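Local coordinates for protein endonuclease NucS (Thermococcus kodakarensis KOD1, PDB 5GKG) that binds DNA and probably cleaves the single-stranded 3' and 5' ends of branched DNA structures as an endonuclease, at residues F34-V39 with L49-R54; V145-F150 with R169-N174. The protein carries 1 engineered substitution. One frame throughout, in Å; residues are numbered along the deposited sequence.

Contact 1 of 2, residues F34-V39 with L49-R54; sequences FARCKV and LGSGDR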
# COMPACT_ATOMS: atom_id res chain seq x y z
N PHE A 34 10.59 18.57 -11.92
CA PHE A 34 9.34 19.31 -11.77
C PHE A 34 8.85 19.61 -13.17
O PHE A 34 9.54 20.25 -13.96
CB PHE A 34 9.54 20.62 -10.98
CG PHE A 34 10.02 20.43 -9.55
CD1 PHE A 34 9.85 19.22 -8.87
CD2 PHE A 34 10.63 21.49 -8.87
CE1 PHE A 34 10.27 19.06 -7.53
CE2 PHE A 34 11.08 21.35 -7.55
CZ PHE A 34 10.90 20.13 -6.87
N ALA A 35 7.66 19.15 -13.52
CA ALA A 35 7.27 19.27 -14.92
C ALA A 35 5.78 19.29 -15.15
O ALA A 35 5.00 18.74 -14.39
CB ALA A 35 7.91 18.12 -15.73
N ARG A 36 5.41 19.93 -16.25
CA ARG A 36 4.10 19.74 -16.82
C ARG A 36 4.21 18.52 -17.70
O ARG A 36 5.10 18.44 -18.57
CB ARG A 36 3.65 20.96 -17.63
CG ARG A 36 2.20 20.93 -17.96
CD ARG A 36 1.77 22.20 -18.63
NE ARG A 36 2.06 22.17 -20.05
CZ ARG A 36 2.95 22.95 -20.65
NH1 ARG A 36 3.65 23.84 -19.94
NH2 ARG A 36 3.14 22.84 -21.96
N CYS A 37 3.32 17.56 -17.50
CA CYS A 37 3.43 16.33 -18.28
C CYS A 37 2.12 15.62 -18.53
O CYS A 37 1.07 16.01 -18.03
CB CYS A 37 4.39 15.36 -17.58
SG CYS A 37 3.95 14.96 -15.88
N LYS A 38 2.24 14.55 -19.31
CA LYS A 38 1.19 13.57 -19.55
C LYS A 38 1.73 12.20 -19.15
O LYS A 38 2.91 11.90 -19.34
CB LYS A 38 0.75 13.57 -21.01
CG LYS A 38 -0.02 14.79 -21.44
CD LYS A 38 -0.36 14.68 -22.91
CE LYS A 38 -1.28 15.81 -23.36
NZ LYS A 38 -1.68 15.64 -24.78
N VAL A 39 0.88 11.37 -18.56
CA VAL A 39 1.33 10.04 -18.20
C VAL A 39 0.46 8.96 -18.83
O VAL A 39 -0.77 8.98 -18.73
CB VAL A 39 1.35 9.84 -16.69
CG1 VAL A 39 2.02 8.51 -16.36
CG2 VAL A 39 2.06 11.00 -16.04
N LEU A 49 -3.29 10.03 -17.63
CA LEU A 49 -3.29 11.27 -16.86
C LEU A 49 -2.96 12.43 -17.83
O LEU A 49 -1.91 12.44 -18.49
CB LEU A 49 -2.27 11.21 -15.70
CG LEU A 49 -2.23 12.42 -14.76
CD1 LEU A 49 -3.61 12.70 -14.18
CD2 LEU A 49 -1.19 12.32 -13.62
N GLY A 50 -3.87 13.39 -17.92
CA GLY A 50 -3.69 14.49 -18.85
C GLY A 50 -2.69 15.50 -18.33
O GLY A 50 -2.19 15.38 -17.20
N SER A 51 -2.42 16.51 -19.15
CA SER A 51 -1.42 17.53 -18.85
C SER A 51 -1.65 18.26 -17.52
O SER A 51 -2.75 18.75 -17.23
CB SER A 51 -1.36 18.53 -20.00
OG SER A 51 -0.23 19.36 -19.88
N GLY A 52 -0.60 18.33 -16.71
CA GLY A 52 -0.69 18.95 -15.41
C GLY A 52 0.70 18.93 -14.82
O GLY A 52 1.60 18.28 -15.37
N ASP A 53 0.89 19.63 -13.70
CA ASP A 53 2.20 19.70 -13.07
C ASP A 53 2.35 18.66 -12.00
O ASP A 53 1.47 18.51 -11.15
CB ASP A 53 2.45 21.07 -12.44
CG ASP A 53 2.46 22.19 -13.44
OD1 ASP A 53 2.47 21.92 -14.66
OD2 ASP A 53 2.46 23.35 -12.98
N ARG A 54 3.49 17.96 -12.02
CA ARG A 54 3.75 16.92 -11.03
C ARG A 54 5.22 16.88 -10.69
O ARG A 54 6.07 17.37 -11.44
CB ARG A 54 3.27 15.55 -11.55
CG ARG A 54 1.75 15.43 -11.71
CD ARG A 54 1.36 15.24 -13.15
NE ARG A 54 -0.04 15.60 -13.34
CZ ARG A 54 -0.68 15.60 -14.50
NH1 ARG A 54 -1.95 15.95 -14.56
NH2 ARG A 54 -0.03 15.25 -15.59
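C37 SG overlaps the aliphatic part of R54, resting 3.8 Å from R54 CD on the face of the sheet that also carries A35, V39 and L49. Strand 30-42 pairs antiparallel with its hairpin partner 46-50 and, beyond the corner at S51, with 52-58, in the N-terminal PH-like domain; a beta bulge interrupts the pairing. A35–R54 and C37–G52 are hydrogen-bonded pairs in one register; V39–L49 is another, shifted by one residue, so K38 has both G50 and S51 to span. V39 and L49 meet flank to flank past the bulge, CB to CB at 4.0 Å.

R54 turns back over this kink. Its chain bends at chi2 (115°), which swings the guanidinium along its own strand toward that corner. There NH1 and NH2 grip one atom, G50 O, each at 2.7 Å and almost within the guanidinium plane, approaching that carbonyl from opposite faces of its plane. L49 CD2 sits over the centre of one guanidinium face and G52 CA against the other, near the rim, so the group is sandwiched between them. NH1 also makes a salt bridge to D122 of the second subunit, which carries this arginine's contacts across to the other chain.

On the other face, R36 and D53 face each other as a non-hydrogen-bonded pair without joining charges. D53 OD1 lies alongside the root of R36, 3.3 Å from R36 CB, and takes a hydrogen bond from Y113, while D53 OD2 forms a salt bridge with K5 of the second subunit. R36 NH1 goes instead to E111. R36 CG stands anti to the backbone N (chi1 -167°), carrying the chain past S51: S51 OG, bonded to E110, lies in the guanidinium plane, 3.6 Å from R36 NE.

Contact 2 of 2, residues V145-F150 with R169-N174; sequences VIEPGF and RDSDGN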
# COMPACT_ATOMS: atom_id res chain seq x y z
N VAL A 145 0.49 -14.03 28.84
CA VAL A 145 -0.27 -12.90 28.26
C VAL A 145 -1.45 -13.44 27.47
O VAL A 145 -2.40 -12.72 27.21
CB VAL A 145 0.55 -11.96 27.30
CG1 VAL A 145 1.78 -11.45 27.95
CG2 VAL A 145 0.88 -12.65 26.00
N ILE A 146 -1.40 -14.72 27.09
CA ILE A 146 -2.51 -15.39 26.46
C ILE A 146 -3.43 -16.00 27.53
O ILE A 146 -4.61 -15.68 27.61
CB ILE A 146 -2.04 -16.46 25.47
CG1 ILE A 146 -1.25 -15.81 24.34
CG2 ILE A 146 -3.23 -17.22 24.91
CD1 ILE A 146 -1.97 -14.66 23.68
N GLU A 147 -2.86 -16.90 28.32
CA GLU A 147 -3.58 -17.56 29.40
C GLU A 147 -2.59 -18.44 30.16
O GLU A 147 -1.55 -18.81 29.62
CB GLU A 147 -4.75 -18.40 28.88
CG GLU A 147 -4.30 -19.70 28.25
CD GLU A 147 -5.45 -20.70 28.05
OE1 GLU A 147 -5.22 -21.91 28.29
OE2 GLU A 147 -6.56 -20.29 27.63
N PRO A 148 -2.89 -18.76 31.42
CA PRO A 148 -1.93 -19.56 32.19
C PRO A 148 -1.77 -20.97 31.63
O PRO A 148 -2.76 -21.60 31.28
CB PRO A 148 -2.56 -19.60 33.59
CG PRO A 148 -3.53 -18.48 33.62
CD PRO A 148 -4.05 -18.37 32.23
N GLY A 149 -0.53 -21.45 31.55
CA GLY A 149 -0.27 -22.78 31.04
C GLY A 149 -0.53 -22.91 29.55
O GLY A 149 -0.86 -23.98 29.05
N PHE A 150 -0.42 -21.79 28.84
CA PHE A 150 -0.45 -21.85 27.40
C PHE A 150 0.97 -22.18 26.95
O PHE A 150 1.95 -21.61 27.45
CB PHE A 150 -0.97 -20.53 26.78
CG PHE A 150 -0.71 -20.40 25.29
CD1 PHE A 150 -1.38 -21.19 24.39
CD2 PHE A 150 0.23 -19.51 24.81
CE1 PHE A 150 -1.12 -21.11 23.03
CE2 PHE A 150 0.49 -19.41 23.45
CZ PHE A 150 -0.19 -20.21 22.56
N ARG A 169 -0.48 -25.33 22.46
CA ARG A 169 -1.39 -26.13 23.27
C ARG A 169 -1.86 -25.34 24.49
O ARG A 169 -1.23 -24.37 24.88
CB ARG A 169 -0.74 -27.41 23.76
CG ARG A 169 -0.08 -28.25 22.70
CD ARG A 169 0.34 -29.59 23.30
NE ARG A 169 -0.46 -30.71 22.79
CZ ARG A 169 -1.43 -31.32 23.47
NH1 ARG A 169 -1.74 -30.92 24.69
NH2 ARG A 169 -2.08 -32.34 22.91
N ASP A 170 -2.95 -25.78 25.09
CA ASP A 170 -3.35 -25.23 26.37
C ASP A 170 -3.20 -26.31 27.43
O ASP A 170 -2.89 -27.47 27.13
CB ASP A 170 -4.78 -24.67 26.32
CG ASP A 170 -5.84 -25.72 25.96
OD1 ASP A 170 -5.64 -26.93 26.23
OD2 ASP A 170 -6.89 -25.33 25.41
N SER A 171 -3.46 -25.94 28.68
CA SER A 171 -3.20 -26.84 29.79
C SER A 171 -4.13 -28.05 29.83
O SER A 171 -3.84 -29.02 30.53
CB SER A 171 -3.29 -26.06 31.11
OG SER A 171 -4.39 -25.18 31.09
N ASP A 172 -5.24 -28.00 29.10
CA ASP A 172 -6.20 -29.11 29.02
C ASP A 172 -5.92 -30.03 27.84
O ASP A 172 -6.73 -30.90 27.51
CB ASP A 172 -7.64 -28.58 28.90
CG ASP A 172 -8.26 -28.26 30.25
OD1 ASP A 172 -7.50 -28.09 31.23
OD2 ASP A 172 -9.51 -28.18 30.32
N GLY A 173 -4.80 -29.81 27.15
CA GLY A 173 -4.43 -30.67 26.04
C GLY A 173 -5.07 -30.39 24.69
O GLY A 173 -4.94 -31.18 23.76
N ASN A 174 -5.78 -29.27 24.58
CA ASN A 174 -6.27 -28.81 23.29
C ASN A 174 -5.16 -28.15 22.45
O ASN A 174 -4.20 -27.59 22.99
CB ASN A 174 -7.41 -27.81 23.48
CG ASN A 174 -8.53 -28.36 24.32
OD1 ASN A 174 -9.28 -29.23 23.89
ND2 ASN A 174 -8.69 -27.81 25.52
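F150 runs its ring past the carbonyl of R169: beyond CB, CG is 4.0 Å from R169 O, CD1 is the closest ring atom at 3.2 Å, and CE1 draws off to 3.7 Å. The oxygen meets the ring obliquely. CG anti to the backbone N (chi1 166°) sends the ring inward, where one face receives I146 CG2 and the ring packs among I139, P143, V176 and L178. This is the C-terminal PDDEXK nuclease domain, and two beta turns come together here: a type II turn from E147 to F150, leading into the edge strand 151-158, and a type I turn from D170 to G173, joining strands 163-169 and 175-180.

No hydrogen bond crosses between the turns. G149, at positive phi, brings its backbone up to S171, and G149 O lies 3.8 Å from S171 CB. Beside this, E147 OE1 comes to 3.4 Å from D170 CB. The two carboxylates lie nearly parallel, their planes 8° apart, without touching. R209, on strand 208-214, spans them: it makes salt bridges to E147 OE2 through one terminal nitrogen and to D170 OD2 through the other, and probably offsets the like charges. R209 thus bridges the two turns through their acids.

D170 also ties its own turn together. Its CG sits between the backbone N and the carbonyl carbon (chi1 60°), which folds the carboxylate back toward N174. D170 OD1 accepts N174 N from above the carboxylate plane, 2.9 Å away, along with a weak bond from D172 N. The side-chain amide of N174 adds a further bond, its ND2 meeting the syn lone pair of D170 OD2 at 3.1 Å.

Overall arrangement
From the N terminus, past strand 6-10 and helix 14-27, the chain runs along strand 30-42, turns, and returns through strand 46-50 into 52-58; contact 1 closes that short hairpin inside the PH-like domain, on the side next to the second subunit and near the bound DNA. The chain then finishes the N-terminal sheet and crosses a linker to the nuclease domain. After helix 132-141, contact 2 closes a longer loop around strands 151-158 and 163-169, tying the entry to the edge strand to the turn before 175-180. The two contacts follow in series, neither nested nor crossed, with centres about 59 Å apart on opposite sides of the chain's centre.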